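Local coordinates for lipoprotein (Mycoplasma mycoides subsp. capri, PDB 7ADK), which probably acts as a surface-attached peptidase, a membrane lipoprotein with a chymotrypsin-like (PA clan) protease fold, at residues S295-Q298 with T299-N303; V543-F547 with A548-D552; F445-S449 with H450-G454. All blocks are in the same frame, centred on the assembly; numbering follows the deposited sequence.

Contact 1: residues S295-Q298 with T299-N303; sequences SAIQ and TFQTN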
loop_
_atom_site.group_PDB
_atom_site.type_symbol
_atom_site.label_atom_id
_atom_site.label_comp_id
_atom_site.label_asym_id
_atom_site.label_seq_id
_atom_site.Cartn_x
_atom_site.Cartn_y
_atom_site.Cartn_z
ATOM N N SER B 295 20.054 20.044 -0.527
ATOM C CA SER B 295 21.395 19.447 -0.730
ATOM C C SER B 295 22.310 19.413 0.506
ATOM O O SER B 295 23.521 19.577 0.389
ATOM C CB SER B 295 22.112 20.025 -1.955
ATOM O OG SER B 295 23.217 19.234 -2.332
ATOM N N ALA B 296 21.738 19.179 1.681
ATOM C CA ALA B 296 22.412 19.021 2.960
ATOM C C ALA B 296 21.640 18.029 3.850
ATOM O O ALA B 296 20.667 17.435 3.396
ATOM C CB ALA B 296 22.536 20.401 3.571
ATOM N N ILE B 297 22.029 17.865 5.113
ATOM C CA ILE B 297 21.294 17.095 6.145
ATOM C C ILE B 297 21.332 17.769 7.535
ATOM O O ILE B 297 20.369 17.711 8.294
ATOM C CB ILE B 297 21.888 15.653 6.272
ATOM C CG1 ILE B 297 21.721 14.807 4.992
ATOM C CG2 ILE B 297 21.331 14.883 7.481
ATOM C CD1 ILE B 297 22.261 13.380 5.069
ATOM N N GLN B 298 22.457 18.384 7.891
ATOM C CA GLN B 298 22.892 18.522 9.286
ATOM C C GLN B 298 22.164 19.460 10.263
ATOM O O GLN B 298 22.347 19.253 11.459
ATOM C CB GLN B 298 24.406 18.800 9.299
ATOM C CG GLN B 298 25.262 17.774 8.536
ATOM C CD GLN B 298 24.999 16.321 8.912
ATOM O OE1 GLN B 298 24.986 15.435 8.080
ATOM N NE2 GLN B 298 24.790 16.006 10.164
ATOM N N THR B 299 21.351 20.437 9.849
ATOM C CA THR B 299 20.723 21.414 10.779
ATOM C C THR B 299 19.720 20.786 11.764
ATOM O O THR B 299 19.560 21.262 12.888
ATOM C CB THR B 299 20.088 22.559 9.970
ATOM O OG1 THR B 299 21.114 23.296 9.332
ATOM C CG2 THR B 299 19.277 23.575 10.764
ATOM N N PHE B 300 19.111 19.655 11.414
ATOM C CA PHE B 300 18.386 18.817 12.371
ATOM C C PHE B 300 19.332 18.233 13.438
ATOM O O PHE B 300 19.017 18.231 14.625
ATOM C CB PHE B 300 17.628 17.726 11.584
ATOM C CG PHE B 300 17.188 16.498 12.368
ATOM C CD1 PHE B 300 16.437 16.637 13.547
ATOM C CD2 PHE B 300 17.559 15.213 11.934
ATOM C CE1 PHE B 300 16.092 15.509 14.308
ATOM C CE2 PHE B 300 17.228 14.087 12.699
ATOM C CZ PHE B 300 16.498 14.234 13.887
ATOM N N GLN B 301 20.513 17.761 13.045
ATOM C CA GLN B 301 21.419 16.998 13.903
ATOM C C GLN B 301 22.309 17.869 14.795
ATOM O O GLN B 301 22.652 17.444 15.896
ATOM C CB GLN B 301 22.257 16.045 13.037
ATOM C CG GLN B 301 21.379 15.097 12.202
ATOM C CD GLN B 301 22.111 13.864 11.673
ATOM O OE1 GLN B 301 23.329 13.772 11.606
ATOM N NE2 GLN B 301 21.381 12.867 11.246
ATOM N N THR B 302 22.680 19.085 14.398
ATOM C CA THR B 302 23.404 20.000 15.299
ATOM C C THR B 302 22.519 20.381 16.486
ATOM O O THR B 302 22.905 20.178 17.633
ATOM C CB THR B 302 23.922 21.255 14.582
ATOM O OG1 THR B 302 22.874 21.950 13.962
ATOM C CG2 THR B 302 24.949 20.919 13.504
ATOM N N ASN B 303 21.290 20.826 16.233
ATOM C CA ASN B 303 20.333 21.163 17.286
ATOM C C ASN B 303 19.890 19.929 18.087
ATOM O O ASN B 303 19.872 19.971 19.318
ATOM C CB ASN B 303 19.161 21.912 16.657
ATOM C CG ASN B 303 19.599 23.232 16.050
ATOM O OD1 ASN B 303 20.046 24.133 16.741
ATOM N ND2 ASN B 303 19.512 23.394 14.755
#

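Contact 2: residues V543-F547 with A548-D552; sequences VEVDF and AKLLD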
loop_
_atom_site.group_PDB
_atom_site.type_symbol
_atom_site.label_atom_id
_atom_site.label_comp_id
_atom_site.label_asym_id
_atom_site.label_seq_id
_atom_site.Cartn_x
_atom_site.Cartn_y
_atom_site.Cartn_z
ATOM N N VAL B 543 2.533 31.241 0.100
ATOM C CA VAL B 543 3.671 31.166 -0.817
ATOM C C VAL B 543 3.274 31.610 -2.220
ATOM O O VAL B 543 2.301 31.137 -2.790
ATOM C CB VAL B 543 4.237 29.732 -0.859
ATOM C CG1 VAL B 543 5.307 29.556 -1.948
ATOM C CG2 VAL B 543 4.828 29.369 0.503
ATOM N N GLU B 544 4.053 32.501 -2.802
ATOM C CA GLU B 544 3.957 32.929 -4.193
ATOM C C GLU B 544 4.838 32.053 -5.090
ATOM O O GLU B 544 5.990 31.776 -4.763
ATOM C CB GLU B 544 4.351 34.404 -4.260
ATOM C CG GLU B 544 4.326 35.015 -5.662
ATOM C CD GLU B 544 4.845 36.460 -5.665
ATOM O OE1 GLU B 544 6.078 36.643 -5.747
ATOM O OE2 GLU B 544 4.027 37.408 -5.648
ATOM N N VAL B 545 4.301 31.647 -6.235
ATOM C CA VAL B 545 5.036 30.994 -7.312
ATOM C C VAL B 545 4.799 31.743 -8.622
ATOM O O VAL B 545 3.664 31.875 -9.077
ATOM C CB VAL B 545 4.660 29.511 -7.416
ATOM C CG1 VAL B 545 5.506 28.826 -8.467
ATOM C CG2 VAL B 545 4.852 28.749 -6.111
ATOM N N ASP B 546 5.867 32.234 -9.249
ATOM C CA ASP B 546 5.808 32.982 -10.511
ATOM C C ASP B 546 6.260 32.104 -11.684
ATOM O O ASP B 546 7.444 32.013 -12.004
ATOM C CB ASP B 546 6.611 34.283 -10.362
ATOM C CG ASP B 546 6.455 35.271 -11.529
ATOM O OD1 ASP B 546 5.951 34.904 -12.604
ATOM O OD2 ASP B 546 6.797 36.455 -11.319
ATOM N N PHE B 547 5.306 31.394 -12.310
ATOM C CA PHE B 547 5.633 30.429 -13.362
ATOM C C PHE B 547 6.198 31.078 -14.635
ATOM O O PHE B 547 6.956 30.432 -15.356
ATOM C CB PHE B 547 4.403 29.591 -13.705
ATOM C CG PHE B 547 3.935 28.686 -12.588
ATOM C CD1 PHE B 547 4.737 27.587 -12.214
ATOM C CD2 PHE B 547 2.723 28.935 -11.932
ATOM C CE1 PHE B 547 4.315 26.741 -11.175
ATOM C CE2 PHE B 547 2.295 28.079 -10.898
ATOM C CZ PHE B 547 3.100 26.991 -10.524
ATOM N N ALA B 548 5.926 32.368 -14.890
ATOM C CA ALA B 548 6.519 33.104 -16.006
ATOM C C ALA B 548 8.038 33.324 -15.851
ATOM O O ALA B 548 8.716 33.663 -16.825
ATOM C CB ALA B 548 5.797 34.428 -16.181
ATOM N N LYS B 549 8.600 33.065 -14.659
ATOM C CA LYS B 549 10.038 32.852 -14.441
ATOM C C LYS B 549 10.349 31.552 -13.698
ATOM O O LYS B 549 11.292 31.494 -12.933
ATOM C CB LYS B 549 10.751 34.095 -13.883
ATOM C CG LYS B 549 10.264 34.582 -12.515
ATOM C CD LYS B 549 11.205 35.641 -11.940
ATOM C CE LYS B 549 10.507 36.467 -10.876
ATOM N NZ LYS B 549 11.391 37.394 -10.179
ATOM N N LEU B 550 9.595 30.490 -13.962
ATOM C CA LEU B 550 10.046 29.102 -13.768
ATOM C C LEU B 550 10.057 28.329 -15.092
ATOM O O LEU B 550 10.861 27.415 -15.259
ATOM C CB LEU B 550 9.172 28.361 -12.748
ATOM C CG LEU B 550 9.332 28.749 -11.279
ATOM C CD1 LEU B 550 8.353 27.950 -10.453
ATOM C CD2 LEU B 550 10.724 28.458 -10.744
ATOM N N LEU B 551 9.194 28.698 -16.039
ATOM C CA LEU B 551 9.191 28.175 -17.407
ATOM C C LEU B 551 10.078 28.989 -18.371
ATOM O O LEU B 551 10.143 28.699 -19.565
ATOM C CB LEU B 551 7.743 28.033 -17.880
ATOM C CG LEU B 551 6.834 27.223 -16.955
ATOM C CD1 LEU B 551 5.416 27.262 -17.434
ATOM C CD2 LEU B 551 7.274 25.804 -16.853
ATOM N N ASP B 552 10.804 29.984 -17.854
ATOM C CA ASP B 552 11.860 30.691 -18.577
ATOM C C ASP B 552 13.129 29.826 -18.681
ATOM O O ASP B 552 13.910 29.712 -17.731
ATOM C CB ASP B 552 12.105 32.039 -17.889
ATOM C CG ASP B 552 13.095 32.950 -18.615
ATOM O OD1 ASP B 552 13.663 32.547 -19.651
ATOM O OD2 ASP B 552 13.284 34.097 -18.155
#

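Contact 3: residues F445-S449 with H450-G454; sequences FGTNS and HVAKG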
loop_
_atom_site.group_PDB
_atom_site.type_symbol
_atom_site.label_atom_id
_atom_site.label_comp_id
_atom_site.label_asym_id
_atom_site.label_seq_id
_atom_site.Cartn_x
_atom_site.Cartn_y
_atom_site.Cartn_z
ATOM N N PHE B 445 -0.358 30.270 -2.889
ATOM C CA PHE B 445 -0.675 28.984 -2.294
ATOM C C PHE B 445 -0.721 29.090 -0.759
ATOM O O PHE B 445 0.221 29.570 -0.154
ATOM C CB PHE B 445 0.367 27.961 -2.741
ATOM C CG PHE B 445 0.357 27.610 -4.228
ATOM C CD1 PHE B 445 1.020 28.401 -5.183
ATOM C CD2 PHE B 445 -0.301 26.438 -4.646
ATOM C CE1 PHE B 445 0.994 28.043 -6.543
ATOM C CE2 PHE B 445 -0.306 26.060 -5.999
ATOM C CZ PHE B 445 0.334 26.865 -6.947
ATOM N N GLY B 446 -1.818 28.657 -0.137
ATOM C CA GLY B 446 -1.939 28.545 1.302
ATOM C C GLY B 446 -1.269 27.284 1.799
ATOM O O GLY B 446 -1.393 26.215 1.216
ATOM N N THR B 447 -0.508 27.381 2.871
ATOM C CA THR B 447 0.227 26.277 3.487
ATOM C C THR B 447 0.394 26.592 4.971
ATOM O O THR B 447 -0.259 27.511 5.475
ATOM C CB THR B 447 1.562 26.038 2.738
ATOM O OG1 THR B 447 2.137 24.844 3.180
ATOM C CG2 THR B 447 2.595 27.151 2.901
ATOM N N ASN B 448 1.277 25.904 5.682
ATOM C CA ASN B 448 1.653 26.263 7.044
ATOM C C ASN B 448 3.122 26.673 7.196
ATOM O O ASN B 448 3.977 26.382 6.372
ATOM C CB ASN B 448 1.178 25.207 8.022
ATOM C CG ASN B 448 1.900 23.915 7.881
ATOM O OD1 ASN B 448 2.058 23.371 6.810
ATOM N ND2 ASN B 448 2.389 23.399 8.964
ATOM N N SER B 449 3.404 27.439 8.238
ATOM C CA SER B 449 4.666 28.161 8.441
ATOM C C SER B 449 5.890 27.261 8.643
ATOM O O SER B 449 6.940 27.518 8.060
ATOM C CB SER B 449 4.528 29.132 9.609
ATOM O OG SER B 449 5.549 30.072 9.586
ATOM N N HIS B 450 5.771 26.140 9.354
ATOM C CA HIS B 450 6.886 25.194 9.416
ATOM C C HIS B 450 7.160 24.436 8.104
ATOM O O HIS B 450 8.222 23.830 7.970
ATOM C CB HIS B 450 6.756 24.250 10.604
ATOM C CG HIS B 450 5.869 23.062 10.402
ATOM N ND1 HIS B 450 4.596 22.917 10.870
ATOM C CD2 HIS B 450 6.240 21.853 9.888
ATOM C CE1 HIS B 450 4.211 21.654 10.667
ATOM N NE2 HIS B 450 5.171 20.967 10.037
ATOM N N VAL B 451 6.248 24.475 7.125
ATOM C CA VAL B 451 6.490 23.971 5.766
ATOM C C VAL B 451 7.096 25.062 4.901
ATOM O O VAL B 451 8.093 24.828 4.229
ATOM C CB VAL B 451 5.217 23.352 5.149
ATOM C CG1 VAL B 451 5.361 23.006 3.669
ATOM C CG2 VAL B 451 4.822 22.087 5.899
ATOM N N ALA B 452 6.554 26.275 4.955
ATOM C CA ALA B 452 7.042 27.399 4.171
ATOM C C ALA B 452 8.477 27.835 4.533
ATOM O O ALA B 452 9.190 28.346 3.675
ATOM C CB ALA B 452 6.057 28.551 4.321
ATOM N N LYS B 453 8.957 27.611 5.766
ATOM C CA LYS B 453 10.363 27.831 6.157
ATOM C C LYS B 453 11.376 26.882 5.497
ATOM O O LYS B 453 12.572 27.121 5.597
ATOM C CB LYS B 453 10.531 27.958 7.681
ATOM C CG LYS B 453 10.666 26.678 8.518
ATOM C CD LYS B 453 11.070 27.032 9.962
ATOM C CE LYS B 453 11.382 25.804 10.830
ATOM N NZ LYS B 453 12.061 26.162 12.097
ATOM N N GLY B 454 10.925 25.853 4.783
ATOM C CA GLY B 454 11.772 25.048 3.913
ATOM C C GLY B 454 12.267 25.795 2.677
ATOM O O GLY B 454 13.214 25.356 2.029
#

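Contact 1: residues S295-Q298 with T299-N303
Gln298 and Gln301 meet through their side-chain amides: NE2 of Gln298 donates to OE1 of Gln301 over 3.0 Å. The two amide planes stand 79° apart, and the N-H reaches OE1 from well above the carbonyl plane of Gln301, in a noticeably bent bond. Gln298 gets there by folding back on itself. Its CG sits anti to its own carbonyl carbon, and a bend at chi2 (-51°) swings the amide round toward the helix, whereas Gln301 stretches out beyond CG to meet it. The other end of the Gln298 amide is also taken, since OE1 accepts from Lys412, and with both ends engaged the group has little freedom to flip. Underneath, the backbone O of Gln298 receives N of Thr302 at 3.0 Å, almost straight off the carbonyl, and a weaker, more bent bond from N of Gln301 at 2.8 Å. This is the first turn of helix 299-313, the point where the chain leaving strand 289-293 winds up into a helix. Tyr409 of helix 402-412 lies against Gln298, Gln301 and Thr302, so the turn is closed in on that side, and Gln298 is the buried residue of the group. Elsewhere the contact is looser. CG2 of Ile297 comes only within 4.3 Å of NE2 of Gln301, while the side chain of Phe300 leads away from residues 295-298, its ring meeting that of Phe304 with the planes nearly parallel. Thr299 is exposed, and its OG1 accepts a weak bond from NZ of Lys413. On the exposed part of the helix Asn303 turns its side chain back along the axis, where ND2 donates to O of Thr299 at 2.8 Å, in the plane of that carbonyl.

Contact 2: residues V543-F547 with A548-D552
Phe547 O takes two backbone donors, N of Leu550 at 3.0 Å and N of Leu551 at 2.9 Å, the second more nearly in line with the carbonyl. One residue earlier, O of Asp546 receives N of Lys549 at 3.1 Å, so the chain leaves strand 541-546 through a short 3-10 turn at Phe547 and Ala548. The strand belongs to a curled antiparallel sheet, consistent with one of the beta-barrels of a PA-clan peptidase. Below the turn the apolar side chains gather. CG1 of Val545, put anti to the backbone N by chi1 -176°, lies over one face of the Phe547 ring toward its rim and also meets CD1 of Leu550 at 3.6 Å. That same CD1 approaches the ring obliquely, at 4.0 Å from CD1 of Phe547, while Phe491 packs on both Phe547 and Leu550, and Ile579 of helix 575-582 on Phe547. Charges run along the other side: the carboxylate of Asp546 is salt-bridged to Lys442, and the amine of Lys549 bonds to the backbone O of Asp501. Lys549 passes Asp546 with the charged atoms apart, its CE touching OD2 at 3.7 Å.

Contact 3: residues F445-S449 with H450-G454
The backbone O of Asn448 is gripped by two amides of the short helix that follows it: N of Ala452 comes in nearly straight at 2.9 Å, and N of Val451 from above the carbonyl plane at 3.1 Å. One residue on, O of Ser449 takes N of Lys453, also at 3.1 Å, and these three bonds wind helix 449-452 directly off the end of strand 442-447. Asn448 holds the N-cap position, yet its side chain makes no capping bond and is used elsewhere. Its chi1 of 69° sets the amide between the backbone N and the carbonyl carbon, beside the His450 ring, with amide and ring planes almost perpendicular. ND2 of Asn448 lies near ND1 of His450, but the angle is wrong for a bond between them; both atoms instead bond to OD2 of Asp539. OD1 of Asn448 faces the methyl CG2 of Val451, which also lies over one face of the His450 ring. On the strand side Thr447 meets the helix with both branches, OG1 at 3.7 Å from CG1 of Val451 and CG2 at 4.0 Å from CB of Ala452, and that OG1 bonds to O of Thr425 as well. The CB of Ser449 is directed away from residues 450-454, and its OG bonds to Tyr727 OH and His508 ND1. Ser759 touches both Asn448 and His450. A histidine held through ND1 by an aspartate, with a serine alongside, is consistent with the catalytic triad of a PA-clan serine peptidase, and Asn448 would then act from the second shell, helping to fix the carboxylate of Asp539 that orients the ring.

Overall arrangement
From the N terminus the contacts come in series, none nested or crossing: contact 1, then contact 3, then contact 2. Each closes a single local turn where a strand ends or a helix starts. Contact 1 follows strand 289-293, which pairs with strand 421-433; that strand pairs in turn with 442-447, whose end runs into contact 3. Strand 541-546 lies antiparallel to 442-447, so contact 2 meets contact 3 directly, through Val543 O to Phe445 N at 2.8 Å, a probable hydrogen bond. All three follow strands of one sheet: contact 1 leads out to helix 299-313, contact 3 into the probable active site, and contact 2 turns the chain from strand 541-546 toward strand 556-562.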